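Local coordinates for protein alpha-galactosidase (Lactobacillus brevis, PDB 3MI6) that probably hydrolyses terminal, non-reducing alpha-D-galactose residues of alpha-D-galactosides, including galactose oligosaccharides, galactomannans and galactolipids, at residues Thr127-Gln132 against Tyr316-Val321; Arg178-Gln183 against Ile276-Phe281; Asp376-Leu381 against Gly443-Val448; Tyr712-Ile717 against Tyr728-Val733. All coordinates share one frame; numbering follows the deposited sequence.

Interaction 1: Thr127-Gln132 against Tyr316-Val321; sequences TDDDAQ and YQQHLV
D129 and H319 meet in a His-carboxylate hydrogen bond: NE2 of H319 donates to OD2 of D129 over 2.7 Å, with an N-H...O angle of 165°. The carboxylate and imidazole planes lie 12° apart and OD2 sits practically in the ring plane, so the bond enters the imidazole at its edge; on the acid it uses the anti lone pair of OD2, turned away from OD1. Q157 also bonds OD2, while ND1 of H319 is held by the carbonyl of F124. With both ring nitrogens tied, rotation of the imidazole is fixed, and its two acceptors would favour a protonated ring.

The second kind of bond is hydroxyl to amide. OG1 of T127 donates to OE1 of Q318 over 2.9 Å, in the carbonyl plane and on a lone pair. Q318 gets there with CG anti to the backbone N (chi1 -177°) and an extended chain. Its OE1 is also 3.2 Å from OD2 of D129, but both are acceptors and do not bond.

Packing is slight: OG1 of T127 comes obliquely to CE1 of H319 at 3.2 Å, and CG of Q318 covers one imidazole face near its rim. This His-carboxylate pair lies away from the predicted active site; it joins the loop before strand 132-140 of the N-terminal beta domain to helix 305-319, which leads into the barrel.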
loop_
_atom_site.group_PDB
_atom_site.type_symbol
_atom_site.label_atom_id
_atom_site.label_comp_id
_atom_site.label_asym_id
_atom_site.label_seq_id
_atom_site.Cartn_x
_atom_site.Cartn_y
_atom_site.Cartn_z
ATOM N N THR D 127 23.255 39.966 9.130
ATOM C CA THR D 127 22.713 39.917 10.482
ATOM C C THR D 127 23.690 39.205 11.404
ATOM O O THR D 127 23.319 38.686 12.453
ATOM C CB THR D 127 21.340 39.214 10.508
ATOM O OG1 THR D 127 21.348 38.126 9.573
ATOM C CG2 THR D 127 20.226 40.188 10.128
ATOM N N ASP D 128 24.954 39.198 11.000
ATOM C CA ASP D 128 25.997 38.625 11.830
ATOM C C ASP D 128 25.483 37.314 12.410
ATOM O O ASP D 128 25.155 37.244 13.590
ATOM C CB ASP D 128 26.344 39.601 12.951
ATOM C CG ASP D 128 27.690 39.321 13.554
ATOM O OD1 ASP D 128 28.413 38.467 12.985
ATOM O OD2 ASP D 128 28.019 39.950 14.585
ATOM N N ASP D 129 25.404 36.287 11.567
ATOM C CA ASP D 129 24.682 35.067 11.898
ATOM C C ASP D 129 25.565 33.889 11.600
ATOM O O ASP D 129 25.088 32.790 11.374
ATOM C CB ASP D 129 23.408 34.973 11.060
ATOM C CG ASP D 129 22.449 33.895 11.552
ATOM O OD1 ASP D 129 22.505 33.525 12.748
ATOM O OD2 ASP D 129 21.624 33.426 10.736
ATOM N N ASP D 130 26.865 34.142 11.555
ATOM C CA ASP D 130 27.872 33.086 11.489
ATOM C C ASP D 130 27.934 32.320 10.168
ATOM O O ASP D 130 28.457 31.200 10.118
ATOM C CB ASP D 130 27.723 32.144 12.691
ATOM C CG ASP D 130 27.745 32.901 14.023
ATOM O OD1 ASP D 130 28.489 33.913 14.134
ATOM O OD2 ASP D 130 27.010 32.498 14.954
ATOM N N ALA D 131 27.441 32.942 9.097
ATOM C CA ALA D 131 27.499 32.325 7.771
ATOM C C ALA D 131 28.902 32.374 7.193
ATOM O O ALA D 131 29.725 33.184 7.597
ATOM C CB ALA D 131 26.503 32.958 6.812
ATOM N N GLN D 132 29.166 31.490 6.243
ATOM C CA GLN D 132 30.466 31.393 5.605
ATOM C C GLN D 132 30.259 31.028 4.135
ATOM O O GLN D 132 29.333 30.298 3.802
ATOM C CB GLN D 132 31.317 30.313 6.284
ATOM C CG GLN D 132 31.557 30.491 7.780
ATOM C CD GLN D 132 32.624 29.538 8.318
ATOM O OE1 GLN D 132 33.777 29.922 8.490
ATOM N NE2 GLN D 132 32.243 28.289 8.574
ATOM N N TYR D 316 14.688 31.981 5.299
ATOM C CA TYR D 316 14.194 32.911 4.275
ATOM C C TYR D 316 13.927 34.294 4.863
ATOM O O TYR D 316 14.173 35.304 4.215
ATOM C CB TYR D 316 12.934 32.399 3.561
ATOM C CG TYR D 316 13.067 31.072 2.843
ATOM C CD1 TYR D 316 14.182 30.781 2.064
ATOM C CD2 TYR D 316 12.042 30.120 2.908
ATOM C CE1 TYR D 316 14.293 29.561 1.397
ATOM C CE2 TYR D 316 12.143 28.907 2.254
ATOM C CZ TYR D 316 13.270 28.626 1.500
ATOM O OH TYR D 316 13.374 27.408 0.850
ATOM N N GLN D 317 13.427 34.328 6.093
ATOM C CA GLN D 317 13.007 35.573 6.714
ATOM C C GLN D 317 14.203 36.423 7.115
ATOM O O GLN D 317 14.113 37.644 7.167
ATOM C CB GLN D 317 12.138 35.292 7.947
ATOM C CG GLN D 317 11.633 36.552 8.651
ATOM C CD GLN D 317 10.944 36.259 9.985
ATOM O OE1 GLN D 317 11.598 35.942 10.991
ATOM N NE2 GLN D 317 9.617 36.374 10.000
ATOM N N GLN D 318 15.322 35.778 7.414
ATOM C CA GLN D 318 16.496 36.504 7.855
ATOM C C GLN D 318 17.471 36.772 6.708
ATOM O O GLN D 318 18.203 37.761 6.734
ATOM C CB GLN D 318 17.201 35.746 8.985
ATOM C CG GLN D 318 18.409 36.477 9.554
ATOM C CD GLN D 318 19.002 35.798 10.776
ATOM O OE1 GLN D 318 20.059 36.205 11.279
ATOM N NE2 GLN D 318 18.327 34.751 11.262
ATOM N N HIS D 319 17.459 35.912 5.692
ATOM C CA HIS D 319 18.529 35.895 4.701
ATOM C C HIS D 319 18.094 35.861 3.227
ATOM O O HIS D 319 18.892 35.506 2.356
ATOM C CB HIS D 319 19.433 34.699 4.957
ATOM C CG HIS D 319 20.102 34.714 6.291
ATOM N ND1 HIS D 319 21.028 35.667 6.646
ATOM C CD2 HIS D 319 20.007 33.867 7.343
ATOM C CE1 HIS D 319 21.465 35.416 7.866
ATOM N NE2 HIS D 319 20.858 34.331 8.313
ATOM N N LEU D 320 16.844 36.220 2.939
ATOM C CA LEU D 320 16.376 36.217 1.559
ATOM C C LEU D 320 15.338 37.296 1.305
ATOM O O LEU D 320 15.426 38.034 0.336
ATOM C CB LEU D 320 15.826 34.840 1.158
ATOM C CG LEU D 320 15.211 34.755 -0.249
ATOM C CD1 LEU D 320 16.287 34.866 -1.309
ATOM C CD2 LEU D 320 14.411 33.477 -0.473
ATOM N N VAL D 321 14.350 37.398 2.176
ATOM C CA VAL D 321 13.254 38.316 1.915
ATOM C C VAL D 321 13.814 39.751 1.963
ATOM O O VAL D 321 14.759 40.054 2.696
ATOM C CB VAL D 321 11.981 37.913 2.728
ATOM C CG1 VAL D 321 10.872 38.939 2.581
ATOM C CG2 VAL D 321 11.490 36.565 2.275
#

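Interaction 2: Arg178-Gln183 against Ile276-Phe281; sequences RALSSQ and INPDEF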
loop_
_atom_site.group_PDB
_atom_site.type_symbol
_atom_site.label_atom_id
_atom_site.label_comp_id
_atom_site.label_asym_id
_atom_site.label_seq_id
_atom_site.Cartn_x
_atom_site.Cartn_y
_atom_site.Cartn_z
ATOM N N ARG D 178 23.927 23.213 -20.498
ATOM C CA ARG D 178 23.317 22.812 -19.252
ATOM C C ARG D 178 24.134 23.394 -18.104
ATOM O O ARG D 178 25.334 23.139 -18.002
ATOM C CB ARG D 178 23.297 21.284 -19.172
ATOM C CG ARG D 178 22.869 20.706 -17.852
ATOM C CD ARG D 178 22.887 19.191 -17.950
ATOM N NE ARG D 178 21.936 18.736 -18.952
ATOM C CZ ARG D 178 20.932 17.903 -18.700
ATOM N NH1 ARG D 178 20.769 17.402 -17.474
ATOM N NH2 ARG D 178 20.096 17.569 -19.680
ATOM N N ALA D 179 23.487 24.182 -17.251
ATOM C CA ALA D 179 24.163 24.807 -16.123
ATOM C C ALA D 179 23.306 24.703 -14.871
ATOM O O ALA D 179 22.778 25.707 -14.393
ATOM C CB ALA D 179 24.454 26.245 -16.426
ATOM N N LEU D 180 23.162 23.488 -14.340
ATOM C CA LEU D 180 22.382 23.302 -13.119
ATOM C C LEU D 180 23.000 24.048 -11.946
ATOM O O LEU D 180 24.160 24.437 -11.992
ATOM C CB LEU D 180 22.224 21.829 -12.780
ATOM C CG LEU D 180 21.035 21.055 -13.366
ATOM C CD1 LEU D 180 20.112 21.945 -14.143
ATOM C CD2 LEU D 180 21.498 19.868 -14.208
ATOM N N SER D 181 22.217 24.240 -10.892
ATOM C CA SER D 181 22.671 25.004 -9.744
ATOM C C SER D 181 23.204 24.137 -8.634
ATOM O O SER D 181 24.015 24.589 -7.835
ATOM C CB SER D 181 21.542 25.851 -9.192
ATOM O OG SER D 181 21.138 26.771 -10.172
ATOM N N SER D 182 22.738 22.899 -8.566
ATOM C CA SER D 182 23.142 22.008 -7.497
ATOM C C SER D 182 22.992 20.564 -7.912
ATOM O O SER D 182 22.011 20.190 -8.564
ATOM C CB SER D 182 22.301 22.257 -6.251
ATOM O OG SER D 182 22.461 21.186 -5.334
ATOM N N GLN D 183 23.976 19.753 -7.543
ATOM C CA GLN D 183 23.866 18.316 -7.696
ATOM C C GLN D 183 24.103 17.705 -6.345
ATOM O O GLN D 183 24.980 18.156 -5.614
ATOM C CB GLN D 183 24.908 17.799 -8.667
ATOM C CG GLN D 183 25.126 16.325 -8.573
ATOM C CD GLN D 183 25.976 15.834 -9.710
ATOM O OE1 GLN D 183 25.884 16.355 -10.812
ATOM N NE2 GLN D 183 26.801 14.822 -9.458
ATOM N N ILE D 276 18.204 25.847 -13.467
ATOM C CA ILE D 276 17.578 26.230 -14.717
ATOM C C ILE D 276 17.352 25.000 -15.590
ATOM O O ILE D 276 18.243 24.184 -15.785
ATOM C CB ILE D 276 18.461 27.226 -15.470
ATOM C CG1 ILE D 276 18.708 28.456 -14.608
ATOM C CG2 ILE D 276 17.825 27.612 -16.789
ATOM C CD1 ILE D 276 19.552 29.498 -15.289
ATOM N N ASN D 277 16.145 24.873 -16.110
ATOM C CA ASN D 277 15.802 23.774 -16.985
ATOM C C ASN D 277 16.744 23.672 -18.184
ATOM O O ASN D 277 16.751 24.554 -19.037
ATOM C CB ASN D 277 14.367 23.979 -17.464
ATOM C CG ASN D 277 13.827 22.791 -18.211
ATOM O OD1 ASN D 277 12.644 22.771 -18.559
ATOM N ND2 ASN D 277 14.676 21.783 -18.454
ATOM N N PRO D 278 17.542 22.597 -18.262
ATOM C CA PRO D 278 18.445 22.394 -19.398
ATOM C C PRO D 278 17.744 22.476 -20.750
ATOM O O PRO D 278 18.397 22.803 -21.731
ATOM C CB PRO D 278 18.978 20.981 -19.163
ATOM C CG PRO D 278 18.986 20.855 -17.732
ATOM C CD PRO D 278 17.759 21.582 -17.226
ATOM N N ASP D 279 16.450 22.183 -20.803
ATOM C CA ASP D 279 15.690 22.330 -22.034
ATOM C C ASP D 279 15.287 23.777 -22.315
ATOM O O ASP D 279 14.962 24.550 -21.396
ATOM C CB ASP D 279 14.455 21.439 -21.985
ATOM C CG ASP D 279 14.777 19.989 -22.301
ATOM O OD1 ASP D 279 15.390 19.745 -23.368
ATOM O OD2 ASP D 279 14.414 19.098 -21.495
ATOM N N GLU D 280 15.279 24.139 -23.595
ATOM C CA GLU D 280 15.108 25.537 -24.002
ATOM C C GLU D 280 16.091 26.444 -23.281
ATOM O O GLU D 280 15.735 27.525 -22.828
ATOM C CB GLU D 280 13.683 26.009 -23.765
ATOM C CG GLU D 280 12.664 25.201 -24.548
ATOM C CD GLU D 280 12.762 25.425 -26.058
ATOM O OE1 GLU D 280 12.201 26.441 -26.535
ATOM O OE2 GLU D 280 13.385 24.587 -26.763
ATOM N N PHE D 281 17.327 25.977 -23.156
ATOM C CA PHE D 281 18.383 26.790 -22.582
ATOM C C PHE D 281 19.764 26.507 -23.185
ATOM O O PHE D 281 20.128 25.353 -23.495
ATOM C CB PHE D 281 18.444 26.652 -21.071
ATOM C CG PHE D 281 19.694 27.225 -20.470
ATOM C CD1 PHE D 281 19.737 28.547 -20.061
ATOM C CD2 PHE D 281 20.828 26.438 -20.313
ATOM C CE1 PHE D 281 20.895 29.075 -19.506
ATOM C CE2 PHE D 281 21.981 26.943 -19.768
ATOM C CZ PHE D 281 22.025 28.262 -19.358
HETATM O O HOH W 1 20.593 24.406 -17.207
HETATM O O HOH W 2 20.945 26.644 -12.979
#
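R178 runs extended from its strand, CG anti to the backbone N (chi1 172°), until a bend at chi3 (-62°) brings one face of its guanidinium against CB and CG of P278; F281, with chi1 of 167°, sends CE2 to A179. CG of P278 lies above the centre of the guanidinium plane, 3.7 Å from CZ of R178, and CB of P278 is 3.6 Å from NH2. Contact over the face does not use the N-H groups, and NH1 makes a weak hydrogen bond to P88 O. With an alanine in place of R178, CB and CG of P278 would probably lose their cover and P88 O its weak donor.

CD1 of L180 meets CD of P278 at 3.9 Å, and CB of A179 lies 4.2 Å from CE2 of F281.

Water links the backbones. One water accepts from N of A179 at 2.9 Å and donates to O of I276 at 2.8 Å; a second takes the hydrogen of I276 N at 2.9 Å and donates to A179 O and S181 OG.

P278 to F281 form a type II turn in the loop joining strands 270-274 and 283-285, both antiparallel partners of strand 174-186. On that strand S181 and S182 face T274 in a classic beta bulge, R178 and L180 pair with Q91 and A89, and A179 packs on F291 of strand 290-301.

Interaction 3: Asp376-Leu381 against Gly443-Val448; sequences DDTTSL and GRHQFV
D377 and R444 meet with their side chains at about a right angle, the carboxylate plane turned 72° from the guanidinium plane. NE of R444 donates to OD2 of D377 over 3.1 Å in a salt bridge that is nearly straight (164° at the hydrogen). The oxygen lies close to the guanidinium plane, at its edge, while NE reaches OD2 from the anti side and slightly out of the carboxylate plane. The chi1 of D377 (60°) sets CG between the backbone N and the carbonyl carbon, turning the acid to the arginine.

H445 offers a ring face instead: CG2 of T378 sits over the imidazole, 3.4 Å from CG of H445. The same ring reaches back with ND1 to O of D377, a weak hydrogen bond of 3.4 Å. L381 and Q446 cross obliquely, CD2 of L381 lying 3.6 Å from CD of Q446. A water bridges the segments weakly, donating to D377 O and accepting from Q446 NE2.

A type I' turn from G443 to Q446 carries R444 and H445 at its two central positions; H445 also packs on E63 of the second subunit. The R444 side chain comes to about 3 Å from that of N481 and about 4 Å from that of D368, all three predicted to bind substrate. The salt bridge engages NE and does not use the terminal nitrogens, which is consistent with D377 helping to orient this arginine at the sugar site.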
loop_
_atom_site.group_PDB
_atom_site.type_symbol
_atom_site.label_atom_id
_atom_site.label_comp_id
_atom_site.label_asym_id
_atom_site.label_seq_id
_atom_site.Cartn_x
_atom_site.Cartn_y
_atom_site.Cartn_z
ATOM N N ASP D 376 -12.589 45.931 -20.719
ATOM C CA ASP D 376 -12.595 44.526 -21.062
ATOM C C ASP D 376 -11.227 43.988 -20.714
ATOM O O ASP D 376 -10.343 44.753 -20.316
ATOM C CB ASP D 376 -12.828 44.364 -22.565
ATOM C CG ASP D 376 -14.084 43.578 -22.873
ATOM O OD1 ASP D 376 -14.889 43.357 -21.940
ATOM O OD2 ASP D 376 -14.272 43.174 -24.042
ATOM N N ASP D 377 -11.038 42.680 -20.868
ATOM C CA ASP D 377 -9.691 42.127 -20.758
ATOM C C ASP D 377 -9.033 41.879 -22.124
ATOM O O ASP D 377 -8.398 40.846 -22.341
ATOM C CB ASP D 377 -9.621 40.887 -19.825
ATOM C CG ASP D 377 -10.496 39.717 -20.284
ATOM O OD1 ASP D 377 -11.345 39.888 -21.196
ATOM O OD2 ASP D 377 -10.323 38.616 -19.699
ATOM N N THR D 378 -9.168 42.842 -23.034
ATOM C CA THR D 378 -8.652 42.660 -24.387
ATOM C C THR D 378 -8.122 43.935 -25.024
ATOM O O THR D 378 -8.088 44.039 -26.243
ATOM C CB THR D 378 -9.748 42.109 -25.325
ATOM O OG1 THR D 378 -10.751 43.113 -25.530
ATOM C CG2 THR D 378 -10.407 40.869 -24.741
ATOM N N THR D 379 -7.732 44.910 -24.214
ATOM C CA THR D 379 -7.360 46.229 -24.737
ATOM C C THR D 379 -6.607 47.045 -23.700
ATOM O O THR D 379 -6.878 46.915 -22.520
ATOM C CB THR D 379 -8.609 47.086 -25.127
ATOM O OG1 THR D 379 -8.730 48.188 -24.222
ATOM C CG2 THR D 379 -9.909 46.270 -25.078
ATOM N N SER D 380 -5.661 47.872 -24.138
ATOM C CA SER D 380 -4.982 48.852 -23.264
ATOM C C SER D 380 -3.871 48.311 -22.385
ATOM O O SER D 380 -3.214 49.068 -21.675
ATOM C CB SER D 380 -5.927 49.459 -22.215
ATOM O OG SER D 380 -7.168 49.846 -22.771
ATOM N N LEU D 381 -3.675 47.000 -22.412
ATOM C CA LEU D 381 -2.531 46.405 -21.744
ATOM C C LEU D 381 -1.243 46.946 -22.332
ATOM O O LEU D 381 -0.810 46.511 -23.378
ATOM C CB LEU D 381 -2.574 44.882 -21.854
ATOM C CG LEU D 381 -2.505 44.130 -20.519
ATOM C CD1 LEU D 381 -3.323 44.820 -19.430
ATOM C CD2 LEU D 381 -2.959 42.697 -20.696
ATOM N N GLY D 443 -2.970 34.882 -25.407
ATOM C CA GLY D 443 -3.192 34.334 -24.081
ATOM C C GLY D 443 -4.035 35.352 -23.362
ATOM O O GLY D 443 -3.594 36.488 -23.172
ATOM N N ARG D 444 -5.252 34.967 -22.988
ATOM C CA ARG D 444 -6.188 35.927 -22.422
ATOM C C ARG D 444 -6.159 37.220 -23.258
ATOM O O ARG D 444 -6.104 38.326 -22.712
ATOM C CB ARG D 444 -5.841 36.224 -20.953
ATOM C CG ARG D 444 -6.957 36.907 -20.181
ATOM C CD ARG D 444 -6.501 37.471 -18.848
ATOM N NE ARG D 444 -7.600 38.194 -18.197
ATOM C CZ ARG D 444 -7.495 38.903 -17.072
ATOM N NH1 ARG D 444 -6.325 39.005 -16.451
ATOM N NH2 ARG D 444 -8.563 39.519 -16.570
ATOM N N HIS D 445 -6.153 37.063 -24.582
ATOM C CA HIS D 445 -6.233 38.190 -25.523
ATOM C C HIS D 445 -5.074 39.204 -25.391
ATOM O O HIS D 445 -5.274 40.411 -25.526
ATOM C CB HIS D 445 -7.623 38.868 -25.436
ATOM C CG HIS D 445 -8.729 37.931 -25.030
ATOM N ND1 HIS D 445 -9.151 37.794 -23.723
ATOM C CD2 HIS D 445 -9.477 37.066 -25.756
ATOM C CE1 HIS D 445 -10.113 36.889 -23.661
ATOM N NE2 HIS D 445 -10.327 36.429 -24.881
ATOM N N GLN D 446 -3.869 38.694 -25.127
ATOM C CA GLN D 446 -2.664 39.512 -24.954
ATOM C C GLN D 446 -1.369 38.762 -25.342
ATOM O O GLN D 446 -1.375 37.552 -25.612
ATOM C CB GLN D 446 -2.554 39.992 -23.512
ATOM C CG GLN D 446 -1.994 38.952 -22.547
ATOM C CD GLN D 446 -2.394 39.206 -21.088
ATOM O OE1 GLN D 446 -1.612 38.948 -20.169
ATOM N NE2 GLN D 446 -3.623 39.700 -20.874
ATOM N N PHE D 447 -0.257 39.487 -25.374
ATOM C CA PHE D 447 1.028 38.907 -25.750
ATOM C C PHE D 447 2.086 39.470 -24.836
ATOM O O PHE D 447 1.800 40.391 -24.074
ATOM C CB PHE D 447 1.346 39.261 -27.195
ATOM C CG PHE D 447 0.300 38.805 -28.146
ATOM C CD1 PHE D 447 -0.848 39.559 -28.332
ATOM C CD2 PHE D 447 0.438 37.599 -28.817
ATOM C CE1 PHE D 447 -1.824 39.131 -29.181
ATOM C CE2 PHE D 447 -0.532 37.165 -29.673
ATOM C CZ PHE D 447 -1.666 37.932 -29.861
ATOM N N VAL D 448 3.304 38.937 -24.903
ATOM C CA VAL D 448 4.318 39.351 -23.945
ATOM C C VAL D 448 5.419 40.233 -24.543
ATOM O O VAL D 448 5.865 40.014 -25.666
ATOM C CB VAL D 448 4.865 38.151 -23.092
ATOM C CG1 VAL D 448 4.186 36.847 -23.466
ATOM C CG2 VAL D 448 6.351 38.025 -23.211
HETATM O O HOH W 3 -5.767 41.712 -22.006
#

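Interaction 4: Tyr712-Ile717 against Tyr728-Val733; sequences YFVPTI and YTQLFV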
loop_
_atom_site.group_PDB
_atom_site.type_symbol
_atom_site.label_atom_id
_atom_site.label_comp_id
_atom_site.label_asym_id
_atom_site.label_seq_id
_atom_site.Cartn_x
_atom_site.Cartn_y
_atom_site.Cartn_z
ATOM N N TYR D 712 -7.167 17.535 23.492
ATOM C CA TYR D 712 -8.230 18.399 23.963
ATOM C C TYR D 712 -9.523 17.872 23.351
ATOM O O TYR D 712 -9.608 17.656 22.142
ATOM C CB TYR D 712 -7.957 19.837 23.530
ATOM C CG TYR D 712 -8.852 20.887 24.145
ATOM C CD1 TYR D 712 -9.714 21.641 23.349
ATOM C CD2 TYR D 712 -8.827 21.147 25.509
ATOM C CE1 TYR D 712 -10.536 22.612 23.898
ATOM C CE2 TYR D 712 -9.644 22.121 26.064
ATOM C CZ TYR D 712 -10.496 22.844 25.250
ATOM O OH TYR D 712 -11.317 23.807 25.775
ATOM N N PHE D 713 -10.513 17.612 24.196
ATOM C CA PHE D 713 -11.801 17.170 23.707
ATOM C C PHE D 713 -12.498 18.344 23.030
ATOM O O PHE D 713 -12.574 19.444 23.589
ATOM C CB PHE D 713 -12.656 16.631 24.854
ATOM C CG PHE D 713 -14.034 16.222 24.437
ATOM C CD1 PHE D 713 -14.989 17.176 24.133
ATOM C CD2 PHE D 713 -14.379 14.889 24.359
ATOM C CE1 PHE D 713 -16.254 16.818 23.746
ATOM C CE2 PHE D 713 -15.656 14.520 23.966
ATOM C CZ PHE D 713 -16.594 15.492 23.661
ATOM N N VAL D 714 -13.001 18.113 21.824
ATOM C CA VAL D 714 -13.759 19.142 21.137
ATOM C C VAL D 714 -15.190 18.707 20.853
ATOM O O VAL D 714 -15.421 17.647 20.269
ATOM C CB VAL D 714 -13.103 19.555 19.829
ATOM C CG1 VAL D 714 -13.845 20.746 19.238
ATOM C CG2 VAL D 714 -11.672 19.919 20.084
ATOM N N PRO D 715 -16.157 19.529 21.285
ATOM C CA PRO D 715 -17.584 19.397 20.980
ATOM C C PRO D 715 -17.836 18.946 19.551
ATOM O O PRO D 715 -17.272 19.498 18.596
ATOM C CB PRO D 715 -18.094 20.827 21.128
ATOM C CG PRO D 715 -17.246 21.398 22.197
ATOM C CD PRO D 715 -15.881 20.740 22.076
ATOM N N THR D 716 -18.686 17.940 19.419
ATOM C CA THR D 716 -19.180 17.521 18.124
ATOM C C THR D 716 -19.890 18.682 17.397
ATOM O O THR D 716 -20.477 19.564 18.027
ATOM C CB THR D 716 -20.126 16.316 18.294
ATOM O OG1 THR D 716 -19.470 15.317 19.088
ATOM C CG2 THR D 716 -20.479 15.728 16.961
ATOM N N ILE D 717 -19.806 18.678 16.071
ATOM C CA ILE D 717 -20.537 19.624 15.255
ATOM C C ILE D 717 -21.968 19.132 15.006
ATOM O O ILE D 717 -22.183 18.136 14.313
ATOM C CB ILE D 717 -19.803 19.875 13.931
ATOM C CG1 ILE D 717 -18.374 20.335 14.222
ATOM C CG2 ILE D 717 -20.549 20.900 13.083
ATOM C CD1 ILE D 717 -17.352 19.727 13.298
ATOM N N TYR D 728 -16.627 23.496 8.292
ATOM C CA TYR D 728 -16.788 24.007 9.651
ATOM C C TYR D 728 -15.432 24.290 10.237
ATOM O O TYR D 728 -14.471 23.564 9.972
ATOM C CB TYR D 728 -17.503 22.989 10.542
ATOM C CG TYR D 728 -18.135 23.593 11.774
ATOM C CD1 TYR D 728 -19.445 24.074 11.745
ATOM C CD2 TYR D 728 -17.436 23.684 12.967
ATOM C CE1 TYR D 728 -20.042 24.627 12.870
ATOM C CE2 TYR D 728 -18.022 24.239 14.101
ATOM C CZ TYR D 728 -19.328 24.708 14.046
ATOM O OH TYR D 728 -19.919 25.260 15.164
ATOM N N THR D 729 -15.363 25.342 11.043
ATOM C CA THR D 729 -14.119 25.718 11.670
ATOM C C THR D 729 -14.219 25.790 13.179
ATOM O O THR D 729 -15.144 26.372 13.728
ATOM C CB THR D 729 -13.664 27.085 11.198
ATOM O OG1 THR D 729 -13.666 27.117 9.762
ATOM C CG2 THR D 729 -12.273 27.372 11.745
ATOM N N GLN D 730 -13.244 25.192 13.841
ATOM C CA GLN D 730 -13.057 25.335 15.267
ATOM C C GLN D 730 -11.704 26.016 15.522
ATOM O O GLN D 730 -10.653 25.510 15.131
ATOM C CB GLN D 730 -13.128 23.964 15.923
ATOM C CG GLN D 730 -14.498 23.328 15.809
ATOM C CD GLN D 730 -14.453 21.812 15.689
ATOM O OE1 GLN D 730 -13.649 21.247 14.946
ATOM N NE2 GLN D 730 -15.342 21.149 16.399
ATOM N N LEU D 731 -11.763 27.175 16.168
ATOM C CA LEU D 731 -10.609 27.993 16.481
ATOM C C LEU D 731 -10.273 27.848 17.959
ATOM O O LEU D 731 -11.164 27.724 18.794
ATOM C CB LEU D 731 -10.950 29.444 16.203
ATOM C CG LEU D 731 -10.022 30.338 15.392
ATOM C CD1 LEU D 731 -9.639 29.713 14.053
ATOM C CD2 LEU D 731 -10.740 31.653 15.195
ATOM N N PHE D 732 -8.985 27.883 18.276
ATOM C CA PHE D 732 -8.492 27.670 19.621
ATOM C C PHE D 732 -7.412 28.698 19.983
ATOM O O PHE D 732 -6.249 28.545 19.599
ATOM C CB PHE D 732 -7.884 26.281 19.713
ATOM C CG PHE D 732 -8.853 25.176 19.439
ATOM C CD1 PHE D 732 -9.734 24.746 20.420
ATOM C CD2 PHE D 732 -8.870 24.535 18.211
ATOM C CE1 PHE D 732 -10.619 23.716 20.167
ATOM C CE2 PHE D 732 -9.763 23.495 17.964
ATOM C CZ PHE D 732 -10.634 23.095 18.932
ATOM N N VAL D 733 -7.792 29.739 20.719
ATOM C CA VAL D 733 -6.838 30.730 21.208
ATOM C C VAL D 733 -6.205 30.281 22.528
ATOM O O VAL D 733 -6.892 30.133 23.545
ATOM C CB VAL D 733 -7.530 32.075 21.435
ATOM C CG1 VAL D 733 -6.535 33.114 21.898
ATOM C CG2 VAL D 733 -8.246 32.522 20.171
#
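I717 and Y728 make the CH-pi contact of this pair: CG2 of I717 lies 3.7 Å from the centroid of the Y728 ring, 15° off the ring normal and thus over its face, while CG1 of I717 is 3.7 Å from CD2 of Y728. Replacing Y728 by an alanine would remove the ring and probably leave both I717 branches beside a gap.

The aromatic pair is Y712 and F732. Their planes stand 89° apart with centroids separated by 6.0 Å, an oblique meeting in which CE1 of Y712 and CE1 of F732 approach to 3.9 Å. The Y712 hydroxyl bonds to D698.

The remaining packing centres on V714. Its chi1 (-173°) puts CG1 anti to the backbone N and CG2 anti to the carbonyl carbon, so the methyls part: CG2 touches CZ of F732 at 3.5 Å, and CG1 is 3.2 Å from NE2 of Q730, also lying in the plane of the F732 ring at its edge. NE2 of Q730 is 3.4 Å from O of P715 too, but at an angle too poor for a bond; its OE1 is taken by R668.

Strands 712-714 and 728-733 run roughly antiparallel, axes 10.8 Å apart, in different sheets of the C-terminal beta domain. With no backbone bond between the segments, the contact probably rests mainly on van der Waals packing of side chains between the two sheets.

Following the chain from the N terminus, 127-132 meets 316-321: interaction 1 closes a loop of 183 residues that holds much of the N-terminal beta domain and joins it to the start of the barrel region. Interaction 2 is nested within that loop, closing a shorter one of 92 residues inside the same beta domain. Interactions 3 and 4 follow in series, closing loops of 61 and 10 residues, and none of the four cross. Interaction 3 ties two barrel loops beside the predicted sugar site, and interaction 4 joins two sheets of the C-terminal domain. Interactions 2 and 3 both touch the second subunit, 32 Å apart between centres, whereas interaction 4 meets the third.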